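Local coordinates for methylglyoxal reductase (NADPH-dependent) (Candida albicans SC5314, PDB 6KWS), which probably reduces methylglyoxal and related carbonyl compounds, using NADPH as the hydride donor, at residues Phe187-Gly199 with Ala256-Phe268. The protein carries 1 engineered substitution. Residues are numbered along the deposited sequence; the frame is centred on the assembly and turned at random.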
ATOM      1  N   PHE A 187      15.721   8.219  14.834  1.00 51.33           N
ATOM      2  CA  PHE A 187      14.454   8.482  14.171  1.00 47.36           C
ATOM      3  C   PHE A 187      13.333   7.686  14.814  1.00 42.57           C
ATOM      4  O   PHE A 187      13.551   6.603  15.361  1.00 41.70           O
ATOM      5  CB  PHE A 187      14.514   8.144  12.675  1.00 47.82           C
ATOM      6  CG  PHE A 187      15.008   6.753  12.377  1.00 43.63           C
ATOM      7  CD1 PHE A 187      14.136   5.675  12.354  1.00 44.49           C
ATOM      8  CD2 PHE A 187      16.341   6.528  12.102  1.00 41.27           C
ATOM      9  CE1 PHE A 187      14.598   4.392  12.071  1.00 43.46           C
ATOM     10  CE2 PHE A 187      16.803   5.254  11.818  1.00 43.44           C
ATOM     11  CZ  PHE A 187      15.934   4.188  11.797  1.00 40.87           C
ATOM     12  N   SER A 188      12.128   8.241  14.736  1.00 41.19           N
ATOM     13  CA  SER A 188      10.943   7.459  15.029  1.00 42.42           C
ATOM     14  C   SER A 188      10.584   6.624  13.806  1.00 45.03           C
ATOM     15  O   SER A 188      11.173   6.764  12.729  1.00 47.82           O
ATOM     16  CB  SER A 188       9.789   8.361  15.434  1.00 46.17           C
ATOM     17  OG  SER A 188       9.682   9.437  14.526  1.00 56.45           O
ATOM     18  N   LEU A 189       9.625   5.724  13.984  1.00 42.87           N
ATOM     19  CA  LEU A 189       9.145   4.894  12.887  1.00 41.38           C
ATOM     20  C   LEU A 189       7.638   4.745  12.984  1.00 41.64           C
ATOM     21  O   LEU A 189       7.105   4.450  14.055  1.00 42.80           O
ATOM     22  CB  LEU A 189       9.810   3.518  12.900  1.00 40.36           C
ATOM     23  CG  LEU A 189       9.242   2.535  11.882  1.00 42.38           C
ATOM     24  CD1 LEU A 189      10.089   2.549  10.652  1.00 46.66           C
ATOM     25  CD2 LEU A 189       9.201   1.147  12.463  1.00 39.91           C
ATOM     26  N   SER A 190       6.959   4.954  11.871  1.00 45.46           N
ATOM     27  CA  SER A 190       5.537   4.681  11.778  1.00 45.16           C
ATOM     28  C   SER A 190       5.271   3.678  10.664  1.00 41.71           C
ATOM     29  O   SER A 190       6.090   3.458   9.763  1.00 40.51           O
ATOM     30  CB  SER A 190       4.730   5.956  11.525  1.00 46.36           C
ATOM     31  OG  SER A 190       4.846   6.830  12.620  1.00 50.56           O
ATOM     32  N   THR A 191       4.086   3.103  10.719  1.00 39.06           N
ATOM     33  CA  THR A 191       3.740   2.008   9.838  1.00 37.18           C
ATOM     34  C   THR A 191       2.338   2.271   9.304  1.00 37.64           C
ATOM     35  O   THR A 191       1.452   2.677  10.063  1.00 37.46           O
ATOM     36  CB  THR A 191       3.854   0.697  10.628  1.00 36.76           C
ATOM     37  OG1 THR A 191       5.132   0.099  10.380  1.00 39.26           O
ATOM     38  CG2 THR A 191       2.831  -0.238  10.258  1.00 36.76           C
ATOM     39  N   ILE A 192       2.156   2.098   7.995  1.00 33.94           N
ATOM     40  CA  ILE A 192       0.865   2.235   7.325  1.00 30.98           C
ATOM     41  C   ILE A 192       0.434   0.848   6.858  1.00 30.88           C
ATOM     42  O   ILE A 192       1.075   0.267   5.975  1.00 34.06           O
ATOM     43  CB  ILE A 192       0.967   3.202   6.139  1.00 34.01           C
ATOM     44  CG1 ILE A 192       1.571   4.531   6.593  1.00 33.82           C
ATOM     45  CG2 ILE A 192      -0.395   3.429   5.507  1.00 33.00           C
ATOM     46  CD1 ILE A 192       0.610   5.357   7.438  1.00 34.93           C
ATOM     47  N   ASN A 193      -0.643   0.297   7.431  1.00 34.27           N
ATOM     48  CA  ASN A 193      -1.102  -1.054   7.083  1.00 33.94           C
ATOM     49  C   ASN A 193      -2.435  -1.006   6.361  1.00 33.82           C
ATOM     50  O   ASN A 193      -3.492  -1.149   6.999  1.00 34.27           O
ATOM     51  CB  ASN A 193      -1.237  -1.941   8.316  1.00 35.57           C
ATOM     52  CG  ASN A 193      -0.038  -1.896   9.177  1.00 36.31           C
ATOM     53  OD1 ASN A 193       0.786  -2.805   9.170  1.00 37.41           O
ATOM     54  ND2 ASN A 193       0.069  -0.832   9.951  1.00 34.48           N
ATOM     55  N   PRO A 194      -2.446  -0.856   5.042  1.00 35.88           N
ATOM     56  CA  PRO A 194      -3.712  -0.834   4.311  1.00 33.46           C
ATOM     57  C   PRO A 194      -4.227  -2.235   4.017  1.00 30.05           C
ATOM     58  O   PRO A 194      -3.461  -3.196   3.886  1.00 27.55           O
ATOM     59  CB  PRO A 194      -3.335  -0.106   3.019  1.00 29.48           C
ATOM     60  CG  PRO A 194      -1.919  -0.476   2.812  1.00 28.10           C
ATOM     61  CD  PRO A 194      -1.289  -0.671   4.146  1.00 31.55           C
ATOM     62  N   SER A 195      -5.553  -2.344   3.915  1.00 27.32           N
ATOM     63  CA  SER A 195      -6.153  -3.558   3.360  1.00 33.46           C
ATOM     64  C   SER A 195      -5.980  -3.554   1.845  1.00 33.80           C
ATOM     65  O   SER A 195      -5.004  -2.977   1.349  1.00 31.31           O
ATOM     66  CB  SER A 195      -7.628  -3.681   3.743  1.00 28.18           C
ATOM     67  OG  SER A 195      -8.158  -2.436   4.133  1.00 31.86           O
ATOM     68  N   PHE A 196      -6.890  -4.193   1.100  1.00 28.83           N
ATOM     69  CA  PHE A 196      -6.805  -4.121  -0.357  1.00 31.02           C
ATOM     70  C   PHE A 196      -6.931  -2.677  -0.821  1.00 27.68           C
ATOM     71  O   PHE A 196      -7.875  -1.973  -0.456  1.00 30.89           O
ATOM     72  CB  PHE A 196      -7.886  -4.968  -1.022  1.00 34.03           C
ATOM     73  CG  PHE A 196      -7.735  -6.425  -0.785  1.00 42.69           C
ATOM     74  CD1 PHE A 196      -6.724  -7.147  -1.420  1.00 38.45           C
ATOM     75  CD2 PHE A 196      -8.619  -7.097   0.068  1.00 41.62           C
ATOM     76  CE1 PHE A 196      -6.586  -8.511  -1.193  1.00 37.06           C
ATOM     77  CE2 PHE A 196      -8.489  -8.465   0.297  1.00 33.04           C
ATOM     78  CZ  PHE A 196      -7.471  -9.167  -0.332  1.00 38.76           C
ATOM     79  N   VAL A 197      -5.979  -2.232  -1.625  1.00 25.96           N
ATOM     80  CA  VAL A 197      -5.919  -0.837  -2.037  1.00 31.07           C
ATOM     81  C   VAL A 197      -6.597  -0.676  -3.394  1.00 36.32           C
ATOM     82  O   VAL A 197      -6.125  -1.213  -4.403  1.00 38.10           O
ATOM     83  CB  VAL A 197      -4.472  -0.335  -2.084  1.00 28.09           C
ATOM     84  CG1 VAL A 197      -4.475   1.082  -2.558  1.00 31.60           C
ATOM     85  CG2 VAL A 197      -3.824  -0.454  -0.713  1.00 26.55           C
ATOM     86  N   PHE A 198      -7.704   0.061  -3.415  1.00 32.58           N
ATOM     87  CA  PHE A 198      -8.451   0.390  -4.617  1.00 33.52           C
ATOM     88  C   PHE A 198      -8.153   1.832  -5.002  1.00 33.43           C
ATOM     89  O   PHE A 198      -7.462   2.555  -4.289  1.00 35.10           O
ATOM     90  CB  PHE A 198      -9.961   0.216  -4.395  1.00 35.20           C
ATOM     91  CG  PHE A 198     -10.393  -1.192  -4.195  1.00 31.28           C
ATOM     92  CD1 PHE A 198      -9.582  -2.239  -4.575  1.00 32.98           C
ATOM     93  CD2 PHE A 198     -11.633  -1.470  -3.627  1.00 34.18           C
ATOM     94  CE1 PHE A 198      -9.988  -3.554  -4.388  1.00 37.19           C
ATOM     95  CE2 PHE A 198     -12.056  -2.789  -3.438  1.00 31.49           C
ATOM     96  CZ  PHE A 198     -11.229  -3.831  -3.822  1.00 36.05           C
ATOM     97  N   GLY A 199      -8.727   2.270  -6.119  1.00 35.50           N
ATOM     98  CA  GLY A 199      -8.641   3.656  -6.504  1.00 33.80           C
ATOM     99  C   GLY A 199      -7.883   3.830  -7.798  1.00 34.95           C
ATOM    100  O   GLY A 199      -7.184   2.925  -8.259  1.00 38.66           O
ATOM    101  N   ALA A 256       1.857  10.300  15.716  1.00 55.81           N
ATOM    102  CA  ALA A 256       1.948   9.096  14.913  1.00 54.01           C
ATOM    103  C   ALA A 256       3.259   8.347  15.119  1.00 55.56           C
ATOM    104  O   ALA A 256       3.402   7.249  14.572  1.00 57.16           O
ATOM    105  CB  ALA A 256       1.756   9.440  13.432  1.00 53.89           C
ATOM    106  N   LYS A 257       4.199   8.890  15.904  1.00 54.72           N
ATOM    107  CA  LYS A 257       5.481   8.224  16.132  1.00 53.32           C
ATOM    108  C   LYS A 257       5.300   6.891  16.845  1.00 53.44           C
ATOM    109  O   LYS A 257       4.578   6.797  17.842  1.00 53.16           O
ATOM    110  CB  LYS A 257       6.412   9.114  16.954  1.00 59.06           C
ATOM    111  CG  LYS A 257       6.435  10.553  16.504  1.00 63.82           C
ATOM    112  CD  LYS A 257       7.227  11.453  17.449  1.00 65.66           C
ATOM    113  CE  LYS A 257       8.623  11.719  16.878  1.00 71.57           C
ATOM    114  NZ  LYS A 257       9.423  12.647  17.737  1.00 79.88           N
ATOM    115  N   ASN A 258       5.986   5.866  16.337  1.00 48.85           N
ATOM    116  CA  ASN A 258       5.933   4.512  16.888  1.00 52.03           C
ATOM    117  C   ASN A 258       4.511   3.964  16.903  1.00 47.75           C
ATOM    118  O   ASN A 258       4.152   3.172  17.775  1.00 48.92           O
ATOM    119  CB  ASN A 258       6.573   4.448  18.284  1.00 51.04           C
ATOM    120  CG  ASN A 258       8.087   4.657  18.226  1.00 64.48           C
ATOM    121  OD1 ASN A 258       8.834   3.774  17.768  1.00 60.53           O
ATOM    122  ND2 ASN A 258       8.543   5.856  18.620  1.00 67.69           N
ATOM    123  N   GLN A 259       3.703   4.381  15.934  1.00 45.32           N
ATOM    124  CA  GLN A 259       2.360   3.860  15.748  1.00 48.71           C
ATOM    125  C   GLN A 259       2.312   2.942  14.532  1.00 46.19           C
ATOM    126  O   GLN A 259       3.052   3.133  13.559  1.00 42.29           O
ATOM    127  CB  GLN A 259       1.332   4.986  15.576  1.00 49.60           C
ATOM    128  CG  GLN A 259       1.174   5.886  16.794  1.00 52.93           C
ATOM    129  CD  GLN A 259       0.975   5.110  18.085  1.00 51.83           C
ATOM    130  OE1 GLN A 259       0.173   4.187  18.161  1.00 52.99           O
ATOM    131  NE2 GLN A 259       1.745   5.466  19.099  1.00 55.90           N
ATOM    132  N   ARG A 260       1.446   1.928  14.618  1.00 43.85           N
ATOM    133  CA  ARG A 260       0.981   1.165  13.463  1.00 39.44           C
ATOM    134  C   ARG A 260      -0.396   1.686  13.091  1.00 40.55           C
ATOM    135  O   ARG A 260      -1.328   1.592  13.893  1.00 47.54           O
ATOM    136  CB  ARG A 260       0.870  -0.320  13.766  1.00 38.11           C
ATOM    137  CG  ARG A 260       2.127  -1.006  14.166  1.00 37.35           C
ATOM    138  CD  ARG A 260       1.716  -2.391  14.601  1.00 33.55           C
ATOM    139  NE  ARG A 260       1.768  -3.364  13.516  1.00 37.28           N
ATOM    140  CZ  ARG A 260       0.998  -4.447  13.458  1.00 41.99           C
ATOM    141  NH1 ARG A 260       0.100  -4.677  14.416  1.00 35.22           N
ATOM    142  NH2 ARG A 260       1.123  -5.298  12.440  1.00 39.75           N
ATOM    143  N   ILE A 261      -0.536   2.228  11.890  1.00 33.84           N
ATOM    144  CA  ILE A 261      -1.777   2.871  11.500  1.00 36.61           C
ATOM    145  C   ILE A 261      -2.505   1.948  10.533  1.00 38.08           C
ATOM    146  O   ILE A 261      -2.008   1.647   9.439  1.00 37.46           O
ATOM    147  CB  ILE A 261      -1.529   4.266  10.911  1.00 34.08           C
ATOM    148  CG1 ILE A 261      -1.005   5.196  12.001  1.00 36.24           C
ATOM    149  CG2 ILE A 261      -2.803   4.880  10.488  1.00 38.49           C
ATOM    150  CD1 ILE A 261       0.236   5.932  11.628  1.00 43.82           C
ATOM    151  N   LEU A 262      -3.674   1.484  10.946  1.00 37.21           N
ATOM    152  CA  LEU A 262      -4.498   0.634  10.098  1.00 41.32           C
ATOM    153  C   LEU A 262      -5.265   1.505   9.098  1.00 41.86           C
ATOM    154  O   LEU A 262      -5.926   2.483   9.483  1.00 46.45           O
ATOM    155  CB  LEU A 262      -5.437  -0.190  10.975  1.00 39.03           C
ATOM    156  CG  LEU A 262      -5.863  -1.595  10.571  1.00 42.27           C
ATOM    157  CD1 LEU A 262      -6.648  -2.271  11.722  1.00 39.96           C
ATOM    158  CD2 LEU A 262      -6.703  -1.518   9.315  1.00 45.13           C
ATOM    159  N   LEU A 263      -5.169   1.174   7.813  1.00 33.45           N
ATOM    160  CA  LEU A 263      -5.885   1.916   6.785  1.00 32.72           C
ATOM    161  C   LEU A 263      -6.923   1.000   6.173  1.00 35.68           C
ATOM    162  O   LEU A 263      -6.601   0.112   5.372  1.00 31.61           O
ATOM    163  CB  LEU A 263      -4.952   2.500   5.733  1.00 31.67           C
ATOM    164  CG  LEU A 263      -4.951   3.950   6.209  1.00 39.83           C
ATOM    165  CD1 LEU A 263      -3.860   4.167   7.256  1.00 40.52           C
ATOM    166  CD2 LEU A 263      -4.941   4.982   5.112  1.00 37.64           C
ATOM    167  N   ASN A 264      -8.171   1.222   6.580  1.00 39.44           N
ATOM    168  CA  ASN A 264      -9.294   0.464   6.063  1.00 33.34           C
ATOM    169  C   ASN A 264     -10.539   1.333   6.106  1.00 35.72           C
ATOM    170  O   ASN A 264     -10.887   1.895   7.148  1.00 43.49           O
ATOM    171  CB  ASN A 264      -9.514  -0.823   6.855  1.00 30.73           C
ATOM    172  CG  ASN A 264     -10.624  -1.676   6.259  1.00 32.23           C
ATOM    173  OD1 ASN A 264     -10.401  -2.417   5.314  1.00 32.12           O
ATOM    174  ND2 ASN A 264     -11.823  -1.558   6.798  1.00 30.38           N
ATOM    175  N   SER A 265     -11.201   1.434   4.965  1.00 31.47           N
ATOM    176  CA  SER A 265     -12.443   2.159   4.827  1.00 29.69           C
ATOM    177  C   SER A 265     -13.691   1.295   5.015  1.00 32.54           C
ATOM    178  O   SER A 265     -14.761   1.831   5.313  1.00 36.15           O
ATOM    179  CB  SER A 265     -12.484   2.795   3.442  1.00 32.06           C
ATOM    180  OG  SER A 265     -13.543   3.728   3.349  1.00 45.97           O
ATOM    181  N   GLY A 266     -13.608  -0.009   4.807  1.00 25.76           N
ATOM    182  CA  GLY A 266     -14.807  -0.806   4.846  1.00 26.16           C
ATOM    183  C   GLY A 266     -14.557  -2.183   4.276  1.00 29.60           C
ATOM    184  O   GLY A 266     -13.418  -2.594   4.059  1.00 32.59           O
ATOM    185  N   ARG A 267     -15.654  -2.881   4.035  1.00 30.03           N
ATOM    186  CA  ARG A 267     -15.618  -4.268   3.612  1.00 32.49           C
ATOM    187  C   ARG A 267     -16.237  -4.382   2.226  1.00 32.55           C
ATOM    188  O   ARG A 267     -17.075  -3.564   1.831  1.00 30.56           O
ATOM    189  CB  ARG A 267     -16.366  -5.151   4.619  1.00 29.63           C
ATOM    190  CG  ARG A 267     -15.722  -5.206   5.979  1.00 26.13           C
ATOM    191  CD  ARG A 267     -14.312  -5.770   5.889  1.00 35.09           C
ATOM    192  NE  ARG A 267     -13.941  -6.512   7.096  1.00 42.75           N
ATOM    193  CZ  ARG A 267     -12.940  -7.394   7.163  1.00 43.43           C
ATOM    194  NH1 ARG A 267     -12.203  -7.658   6.087  1.00 34.73           N
ATOM    195  NH2 ARG A 267     -12.682  -8.023   8.308  1.00 40.53           N
ATOM    196  N   PHE A 268     -15.804  -5.387   1.474  1.00 31.85           N
ATOM    197  CA  PHE A 268     -16.400  -5.637   0.165  1.00 34.74           C
ATOM    198  C   PHE A 268     -16.405  -7.132  -0.112  1.00 34.36           C
ATOM    199  O   PHE A 268     -15.583  -7.888   0.427  1.00 32.70           O
ATOM    200  CB  PHE A 268     -15.635  -4.941  -0.969  1.00 31.35           C
ATOM    201  CG  PHE A 268     -14.374  -5.648  -1.342  1.00 32.85           C
ATOM    202  CD1 PHE A 268     -13.223  -5.488  -0.579  1.00 33.55           C
ATOM    203  CD2 PHE A 268     -14.343  -6.517  -2.419  1.00 32.38           C
ATOM    204  CE1 PHE A 268     -12.048  -6.174  -0.900  1.00 33.75           C
ATOM    205  CE2 PHE A 268     -13.188  -7.201  -2.742  1.00 33.86           C
ATOM    206  CZ  PHE A 268     -12.036  -7.032  -1.984  1.00 34.87           C
TER
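Thr191 and Ile261 join the two strands at the start of a parallel pairing: Ile261 N donates to Thr191 O at 2.7 Å, and Thr191 N to Gln259 O. Asn193 then bridges two residues of its partner, its N giving a nearly straight bond to Ile261 O (2.8 Å, 175°) and its O accepting from Leu263 N. Ser195 N closes the series on Leu263 O at 3.0 Å. Side chains alternate between the two faces of the sheet. On one, Ile192, Pro194, Ile261 and Leu263 pack together, with Ile192 CG2 reaching Leu263 CD1 at 4.0 Å; this branch lies anti to the backbone N (CG1 at chi1 -53°). On the other, Thr191 CG2 runs alongside the Arg260 CB-CG stem, whose guanidinium continues to a salt bridge with Glu172 and a cation-pi contact with Trp148. Just ahead of strand 260-263, in the type II turn 256-259, Ala256 O lies against Ser190 OG, at a separation too short for its length to be trusted. Beyond the paired residues, Phe196 and Phe198 of strand 196-198 cluster with Phe268 of strand 260-269: Phe198 sets its edge on one face of Phe268 (centroids 5.1 Å apart, planes at 65°), while Phe196 CD2 meets the Phe268 edge, 3.7 Å from CE1. Val197, between the two clustering residues of its strand, belongs to the NADPH site, and Pro194 lies near the cofactor-binding Ile13. In this Rossmann-type sheet, strand 188-194 is flanked by 120-124 and 260-269; helix 160-181 covers the Thr191 face, and helix 310-316 packs on Ile261.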